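Local coordinates for tRNA-splicing ligase RtcB (Thermus thermophilus, PDB 2EPG), which probably joins RNA ends carrying a 2',3'-cyclic phosphate or 3'-phosphate to 5'-hydroxyl ends, using GTP and manganese, at residues V98-V103 and Q291-A296. Residues are numbered along the deposited sequence; the frame is centred on the assembly and turned at random.
Sequences VSPGGV and QDYLQA
Val-98 and Pro-100 face Leu-294 and Tyr-293 with the backbones held well apart, the CA atoms of Pro-100 and Tyr-293 being 7.9 Å from each other. Segment 98-103 leaves the short strand 97-98 and curls into a tight turn, with Gly-102 N hydrogen-bonded to Ser-99 O and Val-103 N to Pro-100 O; segment 291-296 is regular helix. Tyr-293 spans most of this separation, its CG anti to the backbone N (chi1 167°), which directs the ring at the turn. Pro-100 sits over one face of that ring in a CH-pi contact, its CG 3.9 Å from the ring centroid and only 8° off the normal. At the ring edge, in its plane, Val-98 CG2 meets Tyr-293 CD2 at 3.6 Å; the same methyl also touches Leu-294 CD2 (3.9 Å). The contact joins the long helix 288-321 to the loop between strands 97-98 and 110-119, near the predicted nucleotide and metal sites of this RtcB-family ligase: the loop runs on to Asp-106, a predicted manganese ligand, and Val-103 lies close to Asn-340, a predicted GMP-binding residue. The phenol oxygen reaches furthest into the turn, where Tyr-293 OH lies 3.5 Å from Val-103 CG2. A water 2.6 Å from Tyr-293 OH donates a longer bond to Pro-100 O (3.3 Å). Replacing Tyr-293 with an alanine would probably open a gap beside Pro-100 and Val-98 and leave the bridging water without its phenol partner. Tyr-260 of helix 250-265 also packs against the Tyr-293 ring, while Val-261 and Phe-264 of that helix touch Pro-100.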
ATOM      1  N   VAL A  98      14.842 -11.358  -6.089  1.00 25.76           N
ATOM      2  CA  VAL A  98      14.141 -10.267  -5.418  1.00 25.03           C
ATOM      3  C   VAL A  98      14.661  -8.997  -6.080  1.00 25.77           C
ATOM      4  O   VAL A  98      15.877  -8.841  -6.270  1.00 26.05           O
ATOM      5  CB  VAL A  98      14.414 -10.208  -3.875  1.00 24.51           C
ATOM      6  CG1 VAL A  98      15.914 -10.165  -3.580  1.00 25.20           C
ATOM      7  CG2 VAL A  98      13.741  -8.937  -3.287  1.00 23.53           C
ATOM      8  N   SER A  99      13.751  -8.102  -6.453  1.00 25.89           N
ATOM      9  CA  SER A  99      14.144  -6.864  -7.117  1.00 28.25           C
ATOM     10  C   SER A  99      13.616  -5.591  -6.476  1.00 29.19           C
ATOM     11  O   SER A  99      12.406  -5.398  -6.382  1.00 28.76           O
ATOM     12  CB  SER A  99      13.695  -6.881  -8.566  1.00 27.74           C
ATOM     13  OG  SER A  99      13.920  -5.610  -9.131  1.00 30.83           O
ATOM     14  N   PRO A 100      14.519  -4.696  -6.036  1.00 29.78           N
ATOM     15  CA  PRO A 100      14.092  -3.440  -5.407  1.00 30.20           C
ATOM     16  C   PRO A 100      13.130  -2.675  -6.313  1.00 30.01           C
ATOM     17  O   PRO A 100      12.204  -2.015  -5.844  1.00 32.26           O
ATOM     18  CB  PRO A 100      15.409  -2.689  -5.205  1.00 30.98           C
ATOM     19  CG  PRO A 100      16.404  -3.789  -5.017  1.00 28.84           C
ATOM     20  CD  PRO A 100      15.989  -4.800  -6.062  1.00 29.69           C
ATOM     21  N   GLY A 101      13.356  -2.769  -7.619  1.00 30.99           N
ATOM     22  CA  GLY A 101      12.491  -2.081  -8.559  1.00 29.75           C
ATOM     23  C   GLY A 101      11.100  -2.686  -8.570  1.00 31.27           C
ATOM     24  O   GLY A 101      10.147  -2.059  -9.042  1.00 29.77           O
ATOM     25  N   GLY A 102      10.988  -3.908  -8.054  1.00 29.92           N
ATOM     26  CA  GLY A 102       9.707  -4.592  -8.011  1.00 31.58           C
ATOM     27  C   GLY A 102       8.883  -4.180  -6.810  1.00 31.84           C
ATOM     28  O   GLY A 102       7.720  -4.541  -6.687  1.00 31.40           O
ATOM     29  N   VAL A 103       9.502  -3.433  -5.907  1.00 33.03           N
ATOM     30  CA  VAL A 103       8.826  -2.967  -4.707  1.00 32.91           C
ATOM     31  C   VAL A 103       8.573  -1.462  -4.856  1.00 33.83           C
ATOM     32  O   VAL A 103       7.525  -0.959  -4.475  1.00 36.01           O
ATOM     33  CB  VAL A 103       9.700  -3.214  -3.448  1.00 32.29           C
ATOM     34  CG1 VAL A 103       9.065  -2.551  -2.225  1.00 31.42           C
ATOM     35  CG2 VAL A 103       9.865  -4.713  -3.201  1.00 31.28           C
ATOM     36  N   GLN A 291      19.240 -11.609   0.486  1.00 26.15           N
ATOM     37  CA  GLN A 291      18.848 -11.708   1.886  1.00 26.20           C
ATOM     38  C   GLN A 291      18.990 -10.386   2.619  1.00 27.22           C
ATOM     39  O   GLN A 291      18.135 -10.031   3.442  1.00 26.25           O
ATOM     40  CB  GLN A 291      19.702 -12.760   2.592  1.00 28.32           C
ATOM     41  CG  GLN A 291      19.358 -14.188   2.217  1.00 32.44           C
ATOM     42  CD  GLN A 291      18.033 -14.615   2.811  1.00 36.34           C
ATOM     43  OE1 GLN A 291      17.890 -14.692   4.032  1.00 38.11           O
ATOM     44  NE2 GLN A 291      17.051 -14.875   1.956  1.00 36.76           N
ATOM     45  N   ASP A 292      20.068  -9.652   2.337  1.00 27.56           N
ATOM     46  CA  ASP A 292      20.281  -8.379   3.023  1.00 26.56           C
ATOM     47  C   ASP A 292      19.219  -7.350   2.668  1.00 26.58           C
ATOM     48  O   ASP A 292      18.699  -6.667   3.548  1.00 24.91           O
ATOM     49  CB  ASP A 292      21.662  -7.819   2.705  1.00 28.90           C
ATOM     50  CG  ASP A 292      22.778  -8.545   3.450  1.00 33.05           C
ATOM     51  OD1 ASP A 292      23.947  -8.212   3.202  1.00 35.78           O
ATOM     52  OD2 ASP A 292      22.503  -9.429   4.281  1.00 33.62           O
ATOM     53  N   TYR A 293      18.902  -7.240   1.382  1.00 27.25           N
ATOM     54  CA  TYR A 293      17.892  -6.284   0.938  1.00 29.25           C
ATOM     55  C   TYR A 293      16.546  -6.613   1.565  1.00 28.65           C
ATOM     56  O   TYR A 293      15.818  -5.716   2.018  1.00 29.65           O
ATOM     57  CB  TYR A 293      17.741  -6.293  -0.592  1.00 28.70           C
ATOM     58  CG  TYR A 293      16.494  -5.545  -1.060  1.00 31.70           C
ATOM     59  CD1 TYR A 293      16.378  -4.162  -0.880  1.00 29.66           C
ATOM     60  CD2 TYR A 293      15.404  -6.234  -1.608  1.00 31.10           C
ATOM     61  CE1 TYR A 293      15.220  -3.480  -1.223  1.00 29.53           C
ATOM     62  CE2 TYR A 293      14.224  -5.557  -1.954  1.00 31.83           C
ATOM     63  CZ  TYR A 293      14.138  -4.178  -1.757  1.00 32.20           C
ATOM     64  OH  TYR A 293      12.968  -3.496  -2.076  1.00 29.37           O
ATOM     65  N   LEU A 294      16.215  -7.898   1.594  1.00 27.69           N
ATOM     66  CA  LEU A 294      14.938  -8.319   2.157  1.00 28.66           C
ATOM     67  C   LEU A 294      14.871  -7.930   3.623  1.00 28.78           C
ATOM     68  O   LEU A 294      13.832  -7.468   4.096  1.00 27.65           O
ATOM     69  CB  LEU A 294      14.735  -9.831   1.982  1.00 26.15           C
ATOM     70  CG  LEU A 294      14.233 -10.245   0.588  1.00 28.42           C
ATOM     71  CD1 LEU A 294      14.336 -11.758   0.409  1.00 27.41           C
ATOM     72  CD2 LEU A 294      12.785  -9.782   0.412  1.00 25.93           C
ATOM     73  N   GLN A 295      15.985  -8.089   4.342  1.00 28.36           N
ATOM     74  CA  GLN A 295      16.007  -7.722   5.754  1.00 27.74           C
ATOM     75  C   GLN A 295      15.911  -6.223   5.961  1.00 25.30           C
ATOM     76  O   GLN A 295      15.264  -5.767   6.893  1.00 27.53           O
ATOM     77  CB  GLN A 295      17.273  -8.255   6.422  1.00 29.26           C
ATOM     78  CG  GLN A 295      17.247  -9.738   6.659  1.00 32.68           C
ATOM     79  CD  GLN A 295      18.633 -10.288   6.954  1.00 35.57           C
ATOM     80  OE1 GLN A 295      19.421  -9.665   7.666  1.00 38.37           O
ATOM     81  NE2 GLN A 295      18.928 -11.459   6.419  1.00 36.23           N
ATOM     82  N   ALA A 296      16.565  -5.456   5.097  1.00 27.16           N
ATOM     83  CA  ALA A 296      16.544  -3.993   5.180  1.00 26.71           C
ATOM     84  C   ALA A 296      15.185  -3.438   4.710  1.00 26.51           C
ATOM     85  O   ALA A 296      14.681  -2.426   5.212  1.00 23.01           O
ATOM     86  CB  ALA A 296      17.679  -3.415   4.316  1.00 26.07           C
TER
HETATM   87  O   HOH W   1      12.886  -1.042  -2.810  1.00 27.57           O